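Local coordinates for protein methionyl-tRNA formyltransferase (Clostridium thermocellum, PDB 1ZGH) that probably transfers a formyl group from a folate cofactor to the methionine of initiator methionyl-tRNA, at residues Y80-H85 / P173-K178; F103-L108 / S115-L120; K129-K134 / F145-L150. All blocks are in the same frame, centred on the assembly; numbering follows the deposited sequence.

How the contacts relate
All three contacts belong to one Rossmann-like formyltransferase fold, a helix-covered six-stranded mixed sheet. Contact 1 lays the end of helix 156-178 on strand 80-83, contact 2 sets helix 116-122 against the chain leaving strand 100-104, and contact 3 is the edge hairpin. Contacts 1 and 2, centres about 18 Å apart, meet on those neighbouring strands, Phe83 O lying 3.4 Å from Phe103 CD1. Contacts 1 and 3 (centres about 11 Å apart) share the salt bridge of Glu174 OE1 with Arg148 NH2, 2.7 Å; contacts 2 and 3 (about 10 Å) share that of Asp107 OD1 with Lys147 NZ. His104, touching Asp140, ends strand 100-104, consistent with the active-site region of relatives.

Contact 1. Residues Y80-H85 / P173-K178; sequences YILFPH and PELLTK
Tyr80 and Leu82 meet Leu175 and Leu176 where the last turns of helix 156-178 cover one face of the Rossmann-like sheet. Strand 80-83 and helix segment 173-178 run nearly antiparallel, at 168°, with axes 11.2 Å apart; the contact across the interval is apolar, with no hydrogen bond between the segments. Two leucine methyls approach the phenol ring obliquely, both from its helix side. Leu176 puts CD2 at 3.5 Å from Tyr80 CD2, while Leu175 CD2 lies beside it, 3.9 Å from Tyr80 CD1. Successive helix residues manage this by different first torsions: Leu175 swings CG anti to its backbone N (chi1 -176°), whereas Leu176 turns CG back beside its N (chi1 -58°), which brings its CD2 close to the tyrosine CD2. Both strand residues point to the helix, as alternate residues of a strand do, and all four partners are buried. Strand 100-104 extends the same layer through Val101, which touches Leu82 and Leu175, and Phe49 of helix 40-52 packs on Leu176. Leu82 and Leu175 run alongside one another in opposite directions, and their closest atoms are the two CD2 methyls, 3.7 Å apart.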
loop_
_atom_site.group_PDB
_atom_site.type_symbol
_atom_site.label_atom_id
_atom_site.label_comp_id
_atom_site.label_asym_id
_atom_site.label_seq_id
_atom_site.Cartn_x
_atom_site.Cartn_y
_atom_site.Cartn_z
ATOM N N TYR A 80 -15.871 4.816 -10.993
ATOM C CA TYR A 80 -14.932 4.682 -9.872
ATOM C C TYR A 80 -13.513 4.808 -10.376
ATOM O O TYR A 80 -13.176 4.315 -11.468
ATOM C CB TYR A 80 -15.040 3.300 -9.203
ATOM C CG TYR A 80 -16.352 3.064 -8.484
ATOM C CD1 TYR A 80 -16.489 3.375 -7.127
ATOM C CD2 TYR A 80 -17.440 2.527 -9.153
ATOM C CE1 TYR A 80 -17.680 3.148 -6.457
ATOM C CE2 TYR A 80 -18.652 2.297 -8.495
ATOM C CZ TYR A 80 -18.761 2.600 -7.150
ATOM O OH TYR A 80 -19.955 2.388 -6.496
ATOM N N ILE A 81 -12.666 5.432 -9.565
ATOM C CA ILE A 81 -11.227 5.395 -9.799
ATOM C C ILE A 81 -10.658 4.670 -8.572
ATOM O O ILE A 81 -10.871 5.103 -7.451
ATOM C CB ILE A 81 -10.578 6.780 -9.940
ATOM C CG1 ILE A 81 -11.333 7.647 -10.973
ATOM C CG2 ILE A 81 -9.082 6.628 -10.305
ATOM C CD1 ILE A 81 -10.801 9.050 -11.081
ATOM N N LEU A 82 -9.997 3.549 -8.824
ATOM C CA LEU A 82 -9.552 2.624 -7.797
ATOM C C LEU A 82 -8.036 2.735 -7.679
ATOM O O LEU A 82 -7.350 2.625 -8.674
ATOM C CB LEU A 82 -9.937 1.185 -8.186
ATOM C CG LEU A 82 -11.454 1.024 -8.481
ATOM C CD1 LEU A 82 -11.779 -0.253 -9.189
ATOM C CD2 LEU A 82 -12.198 1.086 -7.192
ATOM N N PHE A 83 -7.524 2.904 -6.454
ATOM C CA PHE A 83 -6.087 3.051 -6.222
ATOM C C PHE A 83 -5.549 1.908 -5.312
ATOM O O PHE A 83 -5.536 2.067 -4.105
ATOM C CB PHE A 83 -5.822 4.397 -5.542
ATOM C CG PHE A 83 -6.172 5.608 -6.368
ATOM C CD1 PHE A 83 -7.488 6.104 -6.416
ATOM C CD2 PHE A 83 -5.191 6.280 -7.068
ATOM C CE1 PHE A 83 -7.801 7.248 -7.157
ATOM C CE2 PHE A 83 -5.491 7.407 -7.828
ATOM C CZ PHE A 83 -6.788 7.903 -7.862
ATOM N N PRO A 84 -5.203 0.728 -5.868
ATOM C CA PRO A 84 -4.617 -0.330 -5.017
ATOM C C PRO A 84 -3.324 0.076 -4.325
ATOM O O PRO A 84 -3.136 -0.239 -3.147
ATOM C CB PRO A 84 -4.369 -1.460 -5.993
ATOM C CG PRO A 84 -5.364 -1.231 -7.077
ATOM C CD PRO A 84 -5.449 0.245 -7.236
ATOM N N HIS A 85 -2.470 0.783 -5.057
ATOM C CA HIS A 85 -1.309 1.439 -4.504
ATOM C C HIS A 85 -0.903 2.624 -5.356
ATOM O O HIS A 85 -0.632 2.510 -6.553
ATOM C CB HIS A 85 -0.090 0.477 -4.419
ATOM C CG HIS A 85 1.093 1.129 -3.758
ATOM N ND1 HIS A 85 2.077 1.783 -4.465
ATOM C CD2 HIS A 85 1.349 1.380 -2.455
ATOM C CE1 HIS A 85 2.934 2.336 -3.626
ATOM N NE2 HIS A 85 2.518 2.101 -2.396
ATOM N N PRO A 173 -14.399 -6.428 -6.646
ATOM C CA PRO A 173 -15.680 -7.023 -7.089
ATOM C C PRO A 173 -16.903 -6.676 -6.223
ATOM O O PRO A 173 -17.990 -6.400 -6.753
ATOM C CB PRO A 173 -15.397 -8.525 -7.045
ATOM C CG PRO A 173 -13.934 -8.614 -7.259
ATOM C CD PRO A 173 -13.361 -7.458 -6.493
ATOM N N GLU A 174 -16.733 -6.697 -4.911
ATOM C CA GLU A 174 -17.816 -6.331 -3.988
ATOM C C GLU A 174 -18.228 -4.869 -4.135
ATOM O O GLU A 174 -19.431 -4.549 -4.262
ATOM C CB GLU A 174 -17.407 -6.601 -2.536
ATOM C CG GLU A 174 -18.331 -5.916 -1.518
ATOM C CD GLU A 174 -18.907 -6.889 -0.527
ATOM O OE1 GLU A 174 -18.694 -6.703 0.693
ATOM O OE2 GLU A 174 -19.583 -7.838 -0.983
ATOM N N LEU A 175 -17.240 -3.984 -4.101
ATOM C CA LEU A 175 -17.485 -2.554 -4.328
ATOM C C LEU A 175 -18.256 -2.255 -5.616
ATOM O O LEU A 175 -19.245 -1.514 -5.582
ATOM C CB LEU A 175 -16.178 -1.765 -4.354
ATOM C CG LEU A 175 -16.344 -0.244 -4.484
ATOM C CD1 LEU A 175 -16.757 0.351 -3.162
ATOM C CD2 LEU A 175 -15.048 0.403 -4.967
ATOM N N LEU A 176 -17.794 -2.795 -6.741
ATOM C CA LEU A 176 -18.421 -2.502 -8.053
ATOM C C LEU A 176 -19.800 -3.166 -8.174
ATOM O O LEU A 176 -20.669 -2.669 -8.873
ATOM C CB LEU A 176 -17.506 -2.919 -9.225
ATOM C CG LEU A 176 -16.098 -2.278 -9.271
ATOM C CD1 LEU A 176 -15.250 -2.793 -10.448
ATOM C CD2 LEU A 176 -16.186 -0.757 -9.308
ATOM N N THR A 177 -20.002 -4.274 -7.464
ATOM C CA THR A 177 -21.265 -5.003 -7.532
ATOM C C THR A 177 -22.323 -4.468 -6.576
ATOM O O THR A 177 -23.468 -4.230 -6.986
ATOM C CB THR A 177 -21.074 -6.497 -7.278
ATOM O OG1 THR A 177 -20.111 -7.001 -8.202
ATOM C CG2 THR A 177 -22.385 -7.242 -7.492
ATOM N N LYS A 178 -21.960 -4.302 -5.315
ATOM C CA LYS A 178 -22.899 -3.816 -4.324
ATOM C C LYS A 178 -23.016 -2.294 -4.318
ATOM O O LYS A 178 -24.048 -1.761 -3.921
ATOM C CB LYS A 178 -22.513 -4.302 -2.941
ATOM C CG LYS A 178 -22.500 -5.814 -2.816
ATOM C CD LYS A 178 -22.205 -6.215 -1.375
ATOM C CE LYS A 178 -22.799 -7.573 -1.003
ATOM N NZ LYS A 178 -22.896 -7.757 0.497
#

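Contact 2. Residues F103-L108 / S115-L120; sequences FHMTDL and SPLQNL
Met105 and Pro116 bring their CA atoms to 6.6 Å as the chain, having left strand 100-104, passes the first turn of helix 116-122. Met105, present as selenomethionine, carries most of the contact. Its CG stands between the backbone N and the carbonyl carbon (chi1 67°), and the side chain crosses the proline ring at about a right angle, with CG 3.9 Å from Pro116 CB. Further out, SE lies 3.9 Å from Leu117 CB. The proline is approached from two more directions: Thr106 CG2 comes to 4.0 Å from Pro116 CB, and His104 CE1 meets that same CB obliquely at 4.1 Å. The loop between the segments engages their polar ends, His104 NE2 with Gly111 O and Thr106 OG1 with Phe110 O, which fixes the imidazole and leaves the threonine methyl to the helix. His104 also touches Asp140, consistent with the histidine-bearing active-site segment of related formyltransferases. One turn on, Leu120 CD1 sits 3.4 Å from Met105 O, which takes a hydrogen bond from Thr128 OG1. The contact is flanked by strand 127-134 at Thr128, by Phe160 and Ala156 of helix 156-178, against Met105 and Leu117, and by Phe192 of strand 191-192, against Thr106 and Leu120.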
loop_
_atom_site.group_PDB
_atom_site.type_symbol
_atom_site.label_atom_id
_atom_site.label_comp_id
_atom_site.label_asym_id
_atom_site.label_seq_id
_atom_site.Cartn_x
_atom_site.Cartn_y
_atom_site.Cartn_z
ATOM N N PHE A 103 -7.180 2.219 -0.889
ATOM C CA PHE A 103 -7.169 1.025 -0.060
ATOM C C PHE A 103 -6.062 1.169 0.957
ATOM O O PHE A 103 -4.892 1.007 0.619
ATOM C CB PHE A 103 -6.971 -0.204 -0.951
ATOM C CG PHE A 103 -8.123 -0.459 -1.854
ATOM C CD1 PHE A 103 -8.193 0.143 -3.093
ATOM C CD2 PHE A 103 -9.167 -1.280 -1.455
ATOM C CE1 PHE A 103 -9.260 -0.098 -3.918
ATOM C CE2 PHE A 103 -10.220 -1.530 -2.289
ATOM C CZ PHE A 103 -10.276 -0.941 -3.508
ATOM N N HIS A 104 -6.420 1.547 2.185
ATOM C CA HIS A 104 -5.424 1.930 3.189
ATOM C C HIS A 104 -5.352 0.840 4.258
ATOM O O HIS A 104 -6.367 0.451 4.817
ATOM C CB HIS A 104 -5.758 3.302 3.752
ATOM C CG HIS A 104 -4.850 3.754 4.844
ATOM N ND1 HIS A 104 -3.631 4.346 4.608
ATOM C CD2 HIS A 104 -4.987 3.697 6.192
ATOM C CE1 HIS A 104 -3.058 4.645 5.761
ATOM N NE2 HIS A 104 -3.867 4.274 6.740
HETATM N N MSE A 105 -4.154 0.302 4.494
HETATM C CA MSE A 105 -4.039 -0.949 5.267
HETATM C C MSE A 105 -4.036 -0.782 6.775
HETATM O O MSE A 105 -3.345 -1.505 7.492
HETATM C CB MSE A 105 -2.829 -1.778 4.805
HETATM C CG MSE A 105 -1.486 -1.198 5.074
HETATM SE SE MSE A 105 -0.123 -2.698 4.954
HETATM C CE MSE A 105 -0.431 -3.242 3.157
ATOM N N THR A 106 -4.826 0.159 7.277
ATOM C CA THR A 106 -5.047 0.250 8.709
ATOM C C THR A 106 -6.552 0.213 9.022
ATOM O O THR A 106 -7.420 0.433 8.145
ATOM C CB THR A 106 -4.420 1.505 9.322
ATOM O OG1 THR A 106 -5.166 2.670 8.920
ATOM C CG2 THR A 106 -2.964 1.639 8.900
ATOM N N ASP A 107 -6.819 -0.092 10.283
ATOM C CA ASP A 107 -8.155 -0.146 10.829
ATOM C C ASP A 107 -8.603 1.295 11.210
ATOM O O ASP A 107 -8.657 1.677 12.384
ATOM C CB ASP A 107 -8.138 -1.129 12.027
ATOM C CG ASP A 107 -9.552 -1.529 12.495
ATOM O OD1 ASP A 107 -10.541 -1.046 11.912
ATOM O OD2 ASP A 107 -9.664 -2.333 13.456
ATOM N N LEU A 108 -8.927 2.087 10.190
ATOM C CA LEU A 108 -9.186 3.531 10.350
ATOM C C LEU A 108 -10.352 3.797 11.300
ATOM O O LEU A 108 -11.323 3.033 11.283
ATOM C CB LEU A 108 -9.465 4.176 8.985
ATOM C CG LEU A 108 -8.238 4.344 8.087
ATOM C CD1 LEU A 108 -8.671 4.650 6.650
ATOM C CD2 LEU A 108 -7.343 5.428 8.610
ATOM N N SER A 115 3.504 5.436 5.160
ATOM C CA SER A 115 4.247 4.175 5.369
ATOM C C SER A 115 3.537 3.227 6.331
ATOM O O SER A 115 4.090 2.837 7.378
ATOM C CB SER A 115 5.676 4.491 5.820
ATOM O OG SER A 115 6.236 5.535 5.051
ATOM N N PRO A 116 2.271 2.909 6.029
ATOM C CA PRO A 116 1.511 2.182 7.028
ATOM C C PRO A 116 2.123 0.817 7.360
ATOM O O PRO A 116 2.086 0.428 8.515
ATOM C CB PRO A 116 0.096 2.091 6.420
ATOM C CG PRO A 116 0.294 2.283 4.946
ATOM C CD PRO A 116 1.468 3.214 4.817
ATOM N N LEU A 117 2.703 0.100 6.394
ATOM C CA LEU A 117 3.226 -1.236 6.704
ATOM C C LEU A 117 4.347 -1.189 7.744
ATOM O O LEU A 117 4.308 -1.917 8.729
ATOM C CB LEU A 117 3.694 -1.985 5.455
ATOM C CG LEU A 117 4.388 -3.329 5.803
ATOM C CD1 LEU A 117 3.466 -4.247 6.604
ATOM C CD2 LEU A 117 4.766 -3.992 4.526
ATOM N N GLN A 118 5.314 -0.310 7.520
ATOM C CA GLN A 118 6.437 -0.127 8.409
ATOM C C GLN A 118 5.974 0.433 9.750
ATOM O O GLN A 118 6.426 -0.024 10.798
ATOM C CB GLN A 118 7.514 0.779 7.772
ATOM C CG GLN A 118 8.166 0.217 6.512
ATOM C CD GLN A 118 7.312 0.313 5.251
ATOM O OE1 GLN A 118 6.461 1.189 5.157
ATOM N NE2 GLN A 118 7.524 -0.606 4.276
ATOM N N ASN A 119 5.021 1.362 9.730
ATOM C CA ASN A 119 4.468 1.881 10.983
ATOM C C ASN A 119 3.733 0.795 11.812
ATOM O O ASN A 119 3.847 0.762 13.047
ATOM C CB ASN A 119 3.570 3.066 10.709
ATOM C CG ASN A 119 4.338 4.380 10.666
ATOM O OD1 ASN A 119 4.974 4.776 11.670
ATOM N ND2 ASN A 119 4.282 5.067 9.530
ATOM N N LEU A 120 3.048 -0.131 11.125
ATOM C CA LEU A 120 2.358 -1.252 11.799
ATOM C C LEU A 120 3.344 -2.287 12.386
ATOM O O LEU A 120 3.188 -2.711 13.524
ATOM C CB LEU A 120 1.414 -1.959 10.818
ATOM C CG LEU A 120 0.182 -1.130 10.415
ATOM C CD1 LEU A 120 -0.422 -1.731 9.123
ATOM C CD2 LEU A 120 -0.832 -1.077 11.545
#

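Contact 3. Residues K129-K134 / F145-L150; sequences KISAIK and FFKRDL
Ile130 and Arg148 form the hydrogen-bonded pair at the centre of the antiparallel hairpin of strands 127-134 and 144-151, which ends the mixed sheet at its edge. Ile130 N gives Arg148 O a bond of 2.7 Å lying nearly on the carbonyl axis, and Arg148 N returns one of 3.0 Å to Ile130 O. The packing stays close toward the buried Phe145, whose N reaches Ala132 O at 2.8 Å. There the Phe145 ring turns its edge to the backbone of Ala132 and Ile133, with CD2 3.6 Å from Ala132 O; CG beside the backbone N (chi1 -68°) brings the ring's edge alongside. Leu175 of helix 156-178 and Val101 also pack on this ring.

The solvent side is the face of Lys129 and Asp149, which lie alongside each other in a salt bridge modelled so short that its exact length is doubtful. Lys129 also passes across Lys147 at about a right angle, aliphatic part on aliphatic part, CD 3.8 Å from Lys147 CB. On the reverse face Phe146 CD1 sits over one face of the Arg148 guanidinium, offset toward its rim, while Asp170 and Glu174 of the helix bind the arginine's polar end. Lys147, extended beyond CG, sends NZ into a salt bridge with Asp107 OD1 and on the way passes the Ser131 hydroxyl, whose OG is given to Thr106 O and lies 3.6 Å from Lys147 CE.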
loop_
_atom_site.group_PDB
_atom_site.type_symbol
_atom_site.label_atom_id
_atom_site.label_comp_id
_atom_site.label_asym_id
_atom_site.label_seq_id
_atom_site.Cartn_x
_atom_site.Cartn_y
_atom_site.Cartn_z
ATOM N N LYS A 129 -6.422 -4.268 9.160
ATOM C CA LYS A 129 -7.513 -4.319 8.194
ATOM C C LYS A 129 -7.135 -3.447 7.004
ATOM O O LYS A 129 -6.382 -2.486 7.142
ATOM C CB LYS A 129 -8.830 -3.856 8.821
ATOM C CG LYS A 129 -9.418 -4.849 9.829
ATOM C CD LYS A 129 -10.860 -4.589 10.075
ATOM C CE LYS A 129 -11.388 -5.291 11.339
ATOM N NZ LYS A 129 -11.024 -6.729 11.344
ATOM N N ILE A 130 -7.613 -3.822 5.827
ATOM C CA ILE A 130 -7.554 -2.971 4.656
ATOM C C ILE A 130 -8.892 -2.229 4.602
ATOM O O ILE A 130 -9.938 -2.875 4.573
ATOM C CB ILE A 130 -7.355 -3.809 3.361
ATOM C CG1 ILE A 130 -6.126 -4.724 3.508
ATOM C CG2 ILE A 130 -7.235 -2.895 2.126
ATOM C CD1 ILE A 130 -5.944 -5.701 2.345
ATOM N N SER A 131 -8.852 -0.892 4.661
ATOM C CA SER A 131 -10.019 -0.048 4.557
ATOM C C SER A 131 -10.109 0.572 3.163
ATOM O O SER A 131 -9.183 1.268 2.705
ATOM C CB SER A 131 -9.991 1.085 5.593
ATOM O OG SER A 131 -9.761 0.609 6.889
ATOM N N ALA A 132 -11.230 0.318 2.489
ATOM C CA ALA A 132 -11.547 1.014 1.241
ATOM C C ALA A 132 -12.236 2.319 1.634
ATOM O O ALA A 132 -13.269 2.296 2.328
ATOM C CB ALA A 132 -12.424 0.155 0.358
ATOM N N ILE A 133 -11.644 3.446 1.228
ATOM C CA ILE A 133 -12.147 4.776 1.585
ATOM C C ILE A 133 -12.274 5.716 0.399
ATOM O O ILE A 133 -11.544 5.599 -0.583
ATOM C CB ILE A 133 -11.250 5.473 2.627
ATOM C CG1 ILE A 133 -9.890 5.842 2.021
ATOM C CG2 ILE A 133 -11.086 4.570 3.838
ATOM C CD1 ILE A 133 -8.982 6.597 2.967
ATOM N N LYS A 134 -13.214 6.646 0.512
ATOM C CA LYS A 134 -13.455 7.642 -0.511
ATOM C C LYS A 134 -12.540 8.817 -0.238
ATOM O O LYS A 134 -12.647 9.471 0.809
ATOM C CB LYS A 134 -14.911 8.127 -0.476
ATOM C CG LYS A 134 -15.280 8.943 -1.709
ATOM C CD LYS A 134 -16.672 9.465 -1.654
ATOM C CE LYS A 134 -16.941 10.376 -2.840
ATOM N NZ LYS A 134 -18.407 10.575 -3.031
ATOM N N PHE A 145 -15.968 2.580 2.891
ATOM C CA PHE A 145 -16.899 1.677 2.215
ATOM C C PHE A 145 -17.049 0.368 2.984
ATOM O O PHE A 145 -18.170 -0.080 3.240
ATOM C CB PHE A 145 -16.427 1.356 0.790
ATOM C CG PHE A 145 -16.476 2.517 -0.158
ATOM C CD1 PHE A 145 -17.648 2.832 -0.838
ATOM C CD2 PHE A 145 -15.343 3.297 -0.381
ATOM C CE1 PHE A 145 -17.684 3.907 -1.754
ATOM C CE2 PHE A 145 -15.370 4.363 -1.267
ATOM C CZ PHE A 145 -16.539 4.669 -1.962
ATOM N N PHE A 146 -15.907 -0.254 3.317
ATOM C CA PHE A 146 -15.827 -1.485 4.143
ATOM C C PHE A 146 -14.346 -1.929 4.322
ATOM O O PHE A 146 -13.428 -1.335 3.738
ATOM C CB PHE A 146 -16.687 -2.632 3.557
ATOM C CG PHE A 146 -16.306 -3.040 2.139
ATOM C CD1 PHE A 146 -15.355 -4.029 1.917
ATOM C CD2 PHE A 146 -16.903 -2.447 1.046
ATOM C CE1 PHE A 146 -14.994 -4.406 0.623
ATOM C CE2 PHE A 146 -16.563 -2.825 -0.253
ATOM C CZ PHE A 146 -15.598 -3.798 -0.461
ATOM N N LYS A 147 -14.138 -2.958 5.146
ATOM C CA LYS A 147 -12.816 -3.420 5.568
ATOM C C LYS A 147 -12.684 -4.922 5.400
ATOM O O LYS A 147 -13.693 -5.633 5.414
ATOM C CB LYS A 147 -12.565 -3.089 7.049
ATOM C CG LYS A 147 -12.566 -1.604 7.363
ATOM C CD LYS A 147 -12.380 -1.322 8.848
ATOM C CE LYS A 147 -12.516 0.159 9.133
ATOM N NZ LYS A 147 -12.248 0.481 10.558
ATOM N N ARG A 148 -11.442 -5.389 5.234
ATOM C CA ARG A 148 -11.114 -6.819 5.229
ATOM C C ARG A 148 -9.848 -7.061 6.052
ATOM O O ARG A 148 -8.975 -6.195 6.083
ATOM C CB ARG A 148 -10.897 -7.329 3.799
ATOM C CG ARG A 148 -12.135 -7.295 2.912
ATOM C CD ARG A 148 -13.177 -8.320 3.320
ATOM N NE ARG A 148 -14.431 -8.141 2.568
ATOM C CZ ARG A 148 -15.557 -7.607 3.042
ATOM N NH1 ARG A 148 -15.661 -7.178 4.297
ATOM N NH2 ARG A 148 -16.622 -7.519 2.251
ATOM N N ASP A 149 -9.751 -8.221 6.709
ATOM C CA ASP A 149 -8.565 -8.582 7.495
ATOM C C ASP A 149 -7.322 -8.860 6.633
ATOM O O ASP A 149 -7.429 -9.336 5.477
ATOM C CB ASP A 149 -8.819 -9.828 8.354
ATOM C CG ASP A 149 -9.864 -9.605 9.445
ATOM O OD1 ASP A 149 -10.027 -8.458 9.938
ATOM O OD2 ASP A 149 -10.529 -10.597 9.809
ATOM N N LEU A 150 -6.158 -8.549 7.203
ATOM C CA LEU A 150 -4.862 -8.769 6.566
ATOM C C LEU A 150 -3.810 -9.145 7.605
ATOM O O LEU A 150 -3.586 -8.410 8.575
ATOM C CB LEU A 150 -4.392 -7.509 5.816
ATOM C CG LEU A 150 -2.995 -7.587 5.174
ATOM C CD1 LEU A 150 -2.876 -8.579 3.993
ATOM C CD2 LEU A 150 -2.528 -6.228 4.785
#